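PDB 2JD4: laminin subunit ALPHA-1 from Mus musculus, which contributes to basement membranes as a chain of laminin-111 and, through its metal-binding LG4-5 domain pair, probably attaches laminin to cell surfaces. Local coordinates for residues A[201-206]-A[342-347]; A[10-15]-A[227-232]; A[206-211]-A[367-372]. The protein carries 4 engineered substitutions. All blocks are in the same frame, centred on the assembly; numbering follows the deposited sequence.

Contact 1: residues A[201-206]-A[342-347]; sequences TFFEGS and ASFRGC
F203 and G346 trade two backbone hydrogen bonds as an antiparallel pair: F203 N reaches G346 O at 2.8 Å, and G346 N reaches F203 O at 3.0 Å. One step along, F202 faces C347 in a non-hydrogen-bonded pair, where C347 CA lies 3.1 Å from T201 O in a CA-H...O contact. A side chain adds a third bond. R345 runs out extended and its NH1 meets E204 O at 2.8 Å; the oxygen sits near the guanidinium plane, but the hydrogen bond is bent (138° at the hydrogen). Together these join strand 201-204 to the start of strand 347-353 in the LG5 beta-sandwich, while F374 and G372 pair with the strand's other edge. Aromatic contacts lie on both faces of this ladder. On one, C347 SG, disulfide-bonded to C378, comes to the edge of the F202 ring, 3.9 Å from F202 CD1. On the other, F344 turns its edge to the face of F203 in a T-shaped pair, with planes at 76°. With CG anti to the main-chain N (chi1 180°), the F344 ring swings in beside G346, where its CZ would crowd any side chain; the backbone angles of G346 already demand glycine. A water bridges G205 O and S343 O, and S343 OG bonds to G207 O.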
loop_
_atom_site.group_PDB
_atom_site.type_symbol
_atom_site.label_atom_id
_atom_site.label_comp_id
_atom_site.label_asym_id
_atom_site.label_seq_id
_atom_site.Cartn_x
_atom_site.Cartn_y
_atom_site.Cartn_z
ATOM N N THR A 201 -3.309 5.715 2.498
ATOM C CA THR A 201 -2.171 5.590 3.394
ATOM C C THR A 201 -2.184 6.711 4.427
ATOM O O THR A 201 -2.209 7.891 4.069
ATOM C CB THR A 201 -0.849 5.679 2.619
ATOM O OG1 THR A 201 -0.691 4.516 1.801
ATOM C CG2 THR A 201 0.319 5.808 3.574
ATOM N N PHE A 202 -2.143 6.338 5.700
ATOM C CA PHE A 202 -2.154 7.315 6.785
ATOM C C PHE A 202 -0.765 7.879 7.109
ATOM O O PHE A 202 0.216 7.133 7.186
ATOM C CB PHE A 202 -2.732 6.679 8.049
ATOM C CG PHE A 202 -2.889 7.643 9.194
ATOM C CD1 PHE A 202 -3.662 8.792 9.047
ATOM C CD2 PHE A 202 -2.277 7.395 10.420
ATOM C CE1 PHE A 202 -3.827 9.684 10.107
ATOM C CE2 PHE A 202 -2.436 8.285 11.490
ATOM C CZ PHE A 202 -3.211 9.428 11.330
ATOM N N PHE A 203 -0.710 9.202 7.285
ATOM C CA PHE A 203 0.505 9.937 7.639
ATOM C C PHE A 203 0.149 10.630 8.967
ATOM O O PHE A 203 -0.694 11.525 8.986
ATOM C CB PHE A 203 0.829 11.009 6.591
ATOM C CG PHE A 203 1.278 10.467 5.255
ATOM C CD1 PHE A 203 0.378 9.852 4.389
ATOM C CD2 PHE A 203 2.602 10.622 4.846
ATOM C CE1 PHE A 203 0.788 9.400 3.133
ATOM C CE2 PHE A 203 3.026 10.179 3.596
ATOM C CZ PHE A 203 2.117 9.565 2.733
ATOM N N GLU A 204 0.784 10.227 10.063
ATOM C CA GLU A 204 0.468 10.793 11.378
ATOM C C GLU A 204 0.950 12.221 11.659
ATOM O O GLU A 204 0.526 12.826 12.651
ATOM C CB GLU A 204 0.970 9.862 12.488
ATOM C CG GLU A 204 2.478 9.867 12.705
ATOM C CD GLU A 204 2.926 8.855 13.749
ATOM O OE1 GLU A 204 4.101 8.906 14.163
ATOM O OE2 GLU A 204 2.110 8.004 14.153
ATOM N N GLY A 205 1.838 12.747 10.815
ATOM C CA GLY A 205 2.329 14.107 10.996
ATOM C C GLY A 205 3.698 14.229 11.641
ATOM O O GLY A 205 4.131 15.333 11.974
ATOM N N SER A 206 4.395 13.107 11.800
ATOM C CA SER A 206 5.706 13.113 12.437
ATOM C C SER A 206 6.887 12.783 11.530
ATOM O O SER A 206 8.028 13.103 11.871
ATOM C CB SER A 206 5.719 12.123 13.602
ATOM O OG SER A 206 5.627 10.787 13.118
ATOM N N ALA A 342 7.139 21.069 7.313
ATOM C CA ALA A 342 6.112 20.411 8.120
ATOM C C ALA A 342 5.601 19.100 7.522
ATOM O O ALA A 342 5.187 19.069 6.369
ATOM C CB ALA A 342 4.942 21.373 8.336
ATOM N N SER A 343 5.625 18.025 8.309
ATOM C CA SER A 343 5.151 16.718 7.838
ATOM C C SER A 343 3.624 16.700 7.689
ATOM O O SER A 343 2.901 17.209 8.544
ATOM C CB SER A 343 5.577 15.605 8.811
ATOM O OG SER A 343 6.981 15.378 8.795
ATOM N N PHE A 344 3.147 16.111 6.595
ATOM C CA PHE A 344 1.716 15.994 6.308
ATOM C C PHE A 344 1.005 15.100 7.333
ATOM O O PHE A 344 1.600 14.170 7.884
ATOM C CB PHE A 344 1.535 15.389 4.903
ATOM C CG PHE A 344 0.095 15.200 4.476
ATOM C CD1 PHE A 344 -0.693 16.288 4.116
ATOM C CD2 PHE A 344 -0.445 13.920 4.361
ATOM C CE1 PHE A 344 -1.989 16.107 3.640
ATOM C CE2 PHE A 344 -1.746 13.725 3.885
ATOM C CZ PHE A 344 -2.517 14.825 3.522
ATOM N N ARG A 345 -0.265 15.405 7.599
ATOM C CA ARG A 345 -1.091 14.592 8.494
ATOM C C ARG A 345 -2.421 14.384 7.776
ATOM O O ARG A 345 -3.126 15.344 7.478
ATOM C CB ARG A 345 -1.348 15.277 9.840
ATOM C CG ARG A 345 -2.247 14.424 10.748
ATOM C CD ARG A 345 -2.467 15.039 12.120
ATOM N NE ARG A 345 -3.475 14.292 12.874
ATOM C CZ ARG A 345 -3.294 13.075 13.381
ATOM N NH1 ARG A 345 -2.136 12.452 13.231
ATOM N NH2 ARG A 345 -4.282 12.473 14.031
ATOM N N GLY A 346 -2.749 13.126 7.497
ATOM C CA GLY A 346 -3.973 12.792 6.788
ATOM C C GLY A 346 -3.711 11.556 5.936
ATOM O O GLY A 346 -2.851 10.749 6.280
ATOM N N CYS A 347 -4.440 11.385 4.836
ATOM C CA CYS A 347 -4.197 10.222 3.977
ATOM C C CYS A 347 -4.011 10.634 2.515
ATOM O O CYS A 347 -4.523 11.670 2.070
ATOM C CB CYS A 347 -5.350 9.197 4.077
ATOM S SG CYS A 347 -5.691 8.540 5.748
HETATM O O HOH W 1 2.831 18.110 10.985
#

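Contact 2: residues A[10-15]-A[227-232]; sequences AVDTAP and EFRTTS
R229 reaches D12 by a folded route: its CG lies between the backbone N and the carbonyl carbon (chi1 70°), and the chain bends again at chi3 (-69°), which swings the guanidinium round to the carboxylate coming from the opposite direction. The two groups form a salt bridge. Its main bond runs from R229 NH2 to D12 OD1 at 3.1 Å with a fairly straight N-H, although the exact place of that oxygen is doubtful. D12 OD2 adds two weak bonds, 3.4 Å from R229 NH1 and the same distance from R229 NH2. D12 meets the guanidinium at its edge, but the planes are twisted 56° apart, so this is not the flat, doubly bonded pairing. R229 NE is taken by G283 O, and the side chain also touches W285. Beside the bridge, T231 CB packs 3.3 Å from A10 O, and T231 CG2 stands 4.3 Å from A10 CB. T230 OG1 accepts from S232 N at 3.1 Å, an ST turn where the strand gives way to loop. With an alanine at D12, the guanidinium of R229, a buried residue, would probably be left without its carboxylate mate. The loop leading to strand 22-23 of the LG4 sandwich is laid against LG5, next to the C9-C281 disulfide. A covalent link already ties the chain down here, and the salt bridge adds a charge pairing that is likely to offset the arginine's charge where the loop meets LG5.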
loop_
_atom_site.group_PDB
_atom_site.type_symbol
_atom_site.label_atom_id
_atom_site.label_comp_id
_atom_site.label_asym_id
_atom_site.label_seq_id
_atom_site.Cartn_x
_atom_site.Cartn_y
_atom_site.Cartn_z
ATOM N N ALA A 10 -11.994 20.594 9.776
ATOM C CA ALA A 10 -12.852 19.494 10.194
ATOM C C ALA A 10 -12.104 18.711 11.275
ATOM O O ALA A 10 -10.911 18.932 11.495
ATOM C CB ALA A 10 -13.165 18.591 9.006
ATOM N N VAL A 11 -12.801 17.804 11.949
ATOM C CA VAL A 11 -12.180 17.004 12.998
ATOM C C VAL A 11 -12.222 15.505 12.695
ATOM O O VAL A 11 -13.248 14.976 12.270
ATOM C CB VAL A 11 -12.867 17.249 14.352
ATOM C CG1 VAL A 11 -12.236 16.372 15.423
ATOM C CG2 VAL A 11 -12.749 18.716 14.730
ATOM N N ASP A 12 -11.095 14.832 12.922
ATOM C CA ASP A 12 -10.978 13.390 12.699
ATOM C C ASP A 12 -11.414 12.608 13.937
ATOM O O ASP A 12 -10.973 12.902 15.049
ATOM C CB ASP A 12 -9.529 13.017 12.369
ATOM C CG ASP A 12 -9.280 12.884 10.881
ATOM O OD1 ASP A 12 -9.504 13.868 10.148
ATOM O OD2 ASP A 12 -8.858 11.790 10.444
ATOM N N THR A 13 -12.268 11.609 13.740
ATOM C CA THR A 13 -12.747 10.785 14.847
ATOM C C THR A 13 -12.037 9.433 14.850
ATOM O O THR A 13 -12.335 8.568 14.027
ATOM C CB THR A 13 -14.272 10.545 14.751
ATOM O OG1 THR A 13 -14.965 11.797 14.825
ATOM C CG2 THR A 13 -14.743 9.644 15.886
ATOM N N ALA A 14 -11.099 9.256 15.777
ATOM C CA ALA A 14 -10.346 8.009 15.888
ATOM C C ALA A 14 -11.282 6.810 16.017
ATOM O O ALA A 14 -12.124 6.765 16.908
ATOM C CB ALA A 14 -9.409 8.070 17.086
ATOM N N PRO A 15 -11.148 5.823 15.118
ATOM C CA PRO A 15 -11.995 4.624 15.144
ATOM C C PRO A 15 -11.625 3.560 16.181
ATOM O O PRO A 15 -12.460 2.727 16.535
ATOM C CB PRO A 15 -11.864 4.073 13.718
ATOM C CG PRO A 15 -11.455 5.272 12.905
ATOM C CD PRO A 15 -10.475 5.945 13.815
ATOM N N GLU A 227 -4.633 11.876 -4.705
ATOM C CA GLU A 227 -5.813 12.314 -3.973
ATOM C C GLU A 227 -5.370 12.427 -2.526
ATOM O O GLU A 227 -4.581 11.608 -2.049
ATOM C CB GLU A 227 -6.941 11.289 -4.073
ATOM C CG GLU A 227 -7.490 11.082 -5.466
ATOM C CD GLU A 227 -8.565 10.015 -5.497
ATOM O OE1 GLU A 227 -9.536 10.133 -4.720
ATOM O OE2 GLU A 227 -8.440 9.060 -6.291
ATOM N N PHE A 228 -5.865 13.440 -1.822
ATOM C CA PHE A 228 -5.484 13.614 -0.431
ATOM C C PHE A 228 -6.657 14.096 0.413
ATOM O O PHE A 228 -7.597 14.693 -0.101
ATOM C CB PHE A 228 -4.327 14.622 -0.330
ATOM C CG PHE A 228 -4.737 16.057 -0.575
ATOM C CD1 PHE A 228 -5.276 16.831 0.453
ATOM C CD2 PHE A 228 -4.586 16.634 -1.835
ATOM C CE1 PHE A 228 -5.657 18.158 0.230
ATOM C CE2 PHE A 228 -4.964 17.963 -2.071
ATOM C CZ PHE A 228 -5.502 18.725 -1.034
ATOM N N ARG A 229 -6.587 13.826 1.713
ATOM C CA ARG A 229 -7.601 14.263 2.664
ATOM C C ARG A 229 -6.817 14.667 3.899
ATOM O O ARG A 229 -5.853 13.997 4.280
ATOM C CB ARG A 229 -8.589 13.137 3.015
ATOM C CG ARG A 229 -8.011 11.995 3.850
ATOM C CD ARG A 229 -9.116 11.082 4.392
ATOM N NE ARG A 229 -9.947 11.738 5.404
ATOM C CZ ARG A 229 -9.553 12.004 6.645
ATOM N NH1 ARG A 229 -8.336 11.668 7.041
ATOM N NH2 ARG A 229 -10.376 12.609 7.491
ATOM N N THR A 230 -7.212 15.768 4.524
ATOM C CA THR A 230 -6.498 16.235 5.702
ATOM C C THR A 230 -7.335 17.205 6.523
ATOM O O THR A 230 -8.280 17.803 6.014
ATOM C CB THR A 230 -5.178 16.949 5.287
ATOM O OG1 THR A 230 -4.466 17.385 6.453
ATOM C CG2 THR A 230 -5.480 18.145 4.403
ATOM N N THR A 231 -6.986 17.332 7.798
ATOM C CA THR A 231 -7.659 18.257 8.701
ATOM C C THR A 231 -6.621 19.232 9.264
ATOM O O THR A 231 -6.791 19.776 10.359
ATOM C CB THR A 231 -8.344 17.528 9.877
ATOM O OG1 THR A 231 -7.370 16.796 10.635
ATOM C CG2 THR A 231 -9.407 16.579 9.355
ATOM N N SER A 232 -5.543 19.434 8.506
ATOM C CA SER A 232 -4.459 20.343 8.887
ATOM C C SER A 232 -4.211 21.346 7.761
ATOM O O SER A 232 -4.405 21.033 6.582
ATOM C CB SER A 232 -3.176 19.557 9.171
ATOM O OG SER A 232 -2.090 20.432 9.441
#

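Contact 3: residues A[206-211]-A[367-372]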
loop_
_atom_site.group_PDB
_atom_site.type_symbol
_atom_site.label_atom_id
_atom_site.label_comp_id
_atom_site.label_asym_id
_atom_site.label_seq_id
_atom_site.Cartn_x
_atom_site.Cartn_y
_atom_site.Cartn_z
ATOM N N SER A 206 4.395 13.107 11.800
ATOM C CA SER A 206 5.706 13.113 12.437
ATOM C C SER A 206 6.887 12.783 11.530
ATOM O O SER A 206 8.028 13.103 11.871
ATOM C CB SER A 206 5.719 12.123 13.602
ATOM O OG SER A 206 5.627 10.787 13.118
ATOM N N GLY A 207 6.632 12.147 10.389
ATOM C CA GLY A 207 7.742 11.773 9.530
ATOM C C GLY A 207 7.598 11.903 8.023
ATOM O O GLY A 207 7.219 12.957 7.520
ATOM N N TYR A 208 7.895 10.818 7.308
ATOM C CA TYR A 208 7.852 10.821 5.843
ATOM C C TYR A 208 8.075 9.418 5.283
ATOM O O TYR A 208 8.336 8.468 6.024
ATOM C CB TYR A 208 8.984 11.712 5.322
ATOM C CG TYR A 208 10.329 11.211 5.799
ATOM C CD1 TYR A 208 11.038 10.260 5.070
ATOM C CD2 TYR A 208 10.829 11.588 7.043
ATOM C CE1 TYR A 208 12.202 9.689 5.569
ATOM C CE2 TYR A 208 11.994 11.024 7.551
ATOM C CZ TYR A 208 12.670 10.074 6.815
ATOM O OH TYR A 208 13.794 9.474 7.337
ATOM N N ALA A 209 7.986 9.307 3.962
ATOM C CA ALA A 209 8.239 8.048 3.270
ATOM C C ALA A 209 9.151 8.406 2.100
ATOM O O ALA A 209 8.874 9.364 1.379
ATOM C CB ALA A 209 6.947 7.445 2.762
ATOM N N ALA A 210 10.244 7.663 1.931
ATOM C CA ALA A 210 11.187 7.917 0.832
ATOM C C ALA A 210 11.203 6.739 -0.147
ATOM O O ALA A 210 11.380 5.586 0.257
ATOM C CB ALA A 210 12.594 8.168 1.385
ATOM N N LEU A 211 11.023 7.043 -1.430
ATOM C CA LEU A 211 10.977 6.033 -2.495
ATOM C C LEU A 211 12.026 6.231 -3.606
ATOM O O LEU A 211 12.503 7.343 -3.840
ATOM C CB LEU A 211 9.585 6.040 -3.142
ATOM C CG LEU A 211 8.370 5.439 -2.422
ATOM C CD1 LEU A 211 8.319 5.868 -0.976
ATOM C CD2 LEU A 211 7.108 5.868 -3.156
ATOM N N ALA A 367 8.743 1.788 0.238
ATOM C CA ALA A 367 9.656 2.821 0.723
ATOM C C ALA A 367 10.898 2.198 1.355
ATOM O O ALA A 367 10.799 1.190 2.050
ATOM C CB ALA A 367 8.939 3.709 1.742
ATOM N N PHE A 368 12.067 2.788 1.114
ATOM C CA PHE A 368 13.300 2.261 1.693
ATOM C C PHE A 368 13.575 2.889 3.060
ATOM O O PHE A 368 14.385 2.386 3.836
ATOM C CB PHE A 368 14.486 2.471 0.729
ATOM C CG PHE A 368 14.812 3.920 0.431
ATOM C CD1 PHE A 368 15.633 4.654 1.284
ATOM C CD2 PHE A 368 14.333 4.532 -0.727
ATOM C CE1 PHE A 368 15.978 5.978 0.987
ATOM C CE2 PHE A 368 14.670 5.849 -1.032
ATOM C CZ PHE A 368 15.496 6.575 -0.173
ATOM N N ASP A 369 12.876 3.983 3.349
ATOM C CA ASP A 369 12.995 4.699 4.618
ATOM C C ASP A 369 11.584 5.209 4.904
ATOM O O ASP A 369 11.019 5.973 4.119
ATOM C CB ASP A 369 13.978 5.866 4.499
ATOM C CG ASP A 369 14.293 6.506 5.842
ATOM O OD1 ASP A 369 13.820 5.996 6.882
ATOM O OD2 ASP A 369 15.020 7.517 5.862
ATOM N N LEU A 370 11.024 4.767 6.025
ATOM C CA LEU A 370 9.657 5.093 6.411
ATOM C C LEU A 370 9.580 5.479 7.887
ATOM O O LEU A 370 10.069 4.748 8.749
ATOM C CB LEU A 370 8.786 3.857 6.156
ATOM C CG LEU A 370 7.264 3.871 6.280
ATOM C CD1 LEU A 370 6.660 4.499 5.033
ATOM C CD2 LEU A 370 6.755 2.440 6.425
ATOM N N GLN A 371 8.953 6.616 8.173
ATOM C CA GLN A 371 8.803 7.098 9.547
ATOM C C GLN A 371 7.424 7.735 9.738
ATOM O O GLN A 371 7.073 8.682 9.035
ATOM C CB GLN A 371 9.875 8.149 9.869
ATOM C CG GLN A 371 11.310 7.748 9.539
ATOM C CD GLN A 371 11.802 6.570 10.357
ATOM O OE1 GLN A 371 11.621 6.525 11.577
ATOM N NE2 GLN A 371 12.441 5.613 9.690
ATOM N N GLY A 372 6.649 7.225 10.691
ATOM C CA GLY A 372 5.331 7.792 10.939
ATOM C C GLY A 372 4.368 7.738 9.764
ATOM O O GLY A 372 3.501 8.601 9.627
HETATM O O HOH W 2 4.033 11.274 9.345
#
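A210 sets its methyl over one face of the F368 ring, a CH-pi contact with A210 CB 4.1 Å from the F368 ring centroid. L211 CD1 packs against A367 CB at 3.5 Å, and A209 CB meets L370 CD1 at 3.7 Å on the sheet face away from Y208 and Q371. Between these layers runs the antiparallel ladder. A210 N bonds to D369 O and F368 N to A210 O, while Y208 and Q371 exchange a pair of bonds, that from Q371 N to Y208 O being the straighter. The arrangement places strand 207-212 of the LG5 sandwich between two neighbours, since A209 and L211 also pair through their backbones with V326 and I324. G207 comes so close to Q371 O that a CB there would clash. A water takes the hydrogen of G207 N, with 2.9 Å from G207 N to its oxygen, and donates to G372 O. At the polar edge, Y208 CG sits between the backbone N and the carbonyl carbon (chi1 59°), which stands the ring up beside Q371, whose CG lies 3.7 Å from Y208 OH. Y208 OH donates to D369 OD2 at 2.7 Å, approaching from above the carboxylate plane (47° out of it), and ring and carboxylate stand almost perpendicular. Q371 NE2 holds the other oxygen, D369 OD1, at 3.2 Å. With a donor on each oxygen, the carboxylate's rotation is restrained and its negative charge is probably stabilised.

Overall arrangement
Contacts 1 and 3 are partly buried and follow one another in the LG5 sandwich: 201-206 and 206-211 share S206 at the corner of the chain, and strand 369-374 pairs with both strands. Both rest on antiparallel backbone bonds, but contact 1 adds aromatic rings and a disulfide cysteine, whereas contact 3 adds alanine and leucine packing, an alanine methyl over the F368 ring, and a tyrosine-carboxylate bond. Contact 2 lies at the surface, without strand pairing between its segments, and depends on a salt bridge. It still touches contact 1, where R345 O meets T230 OG1 at 2.6 Å. Contacts 2 and 3 do not meet, their nearest atoms being about 10 Å apart.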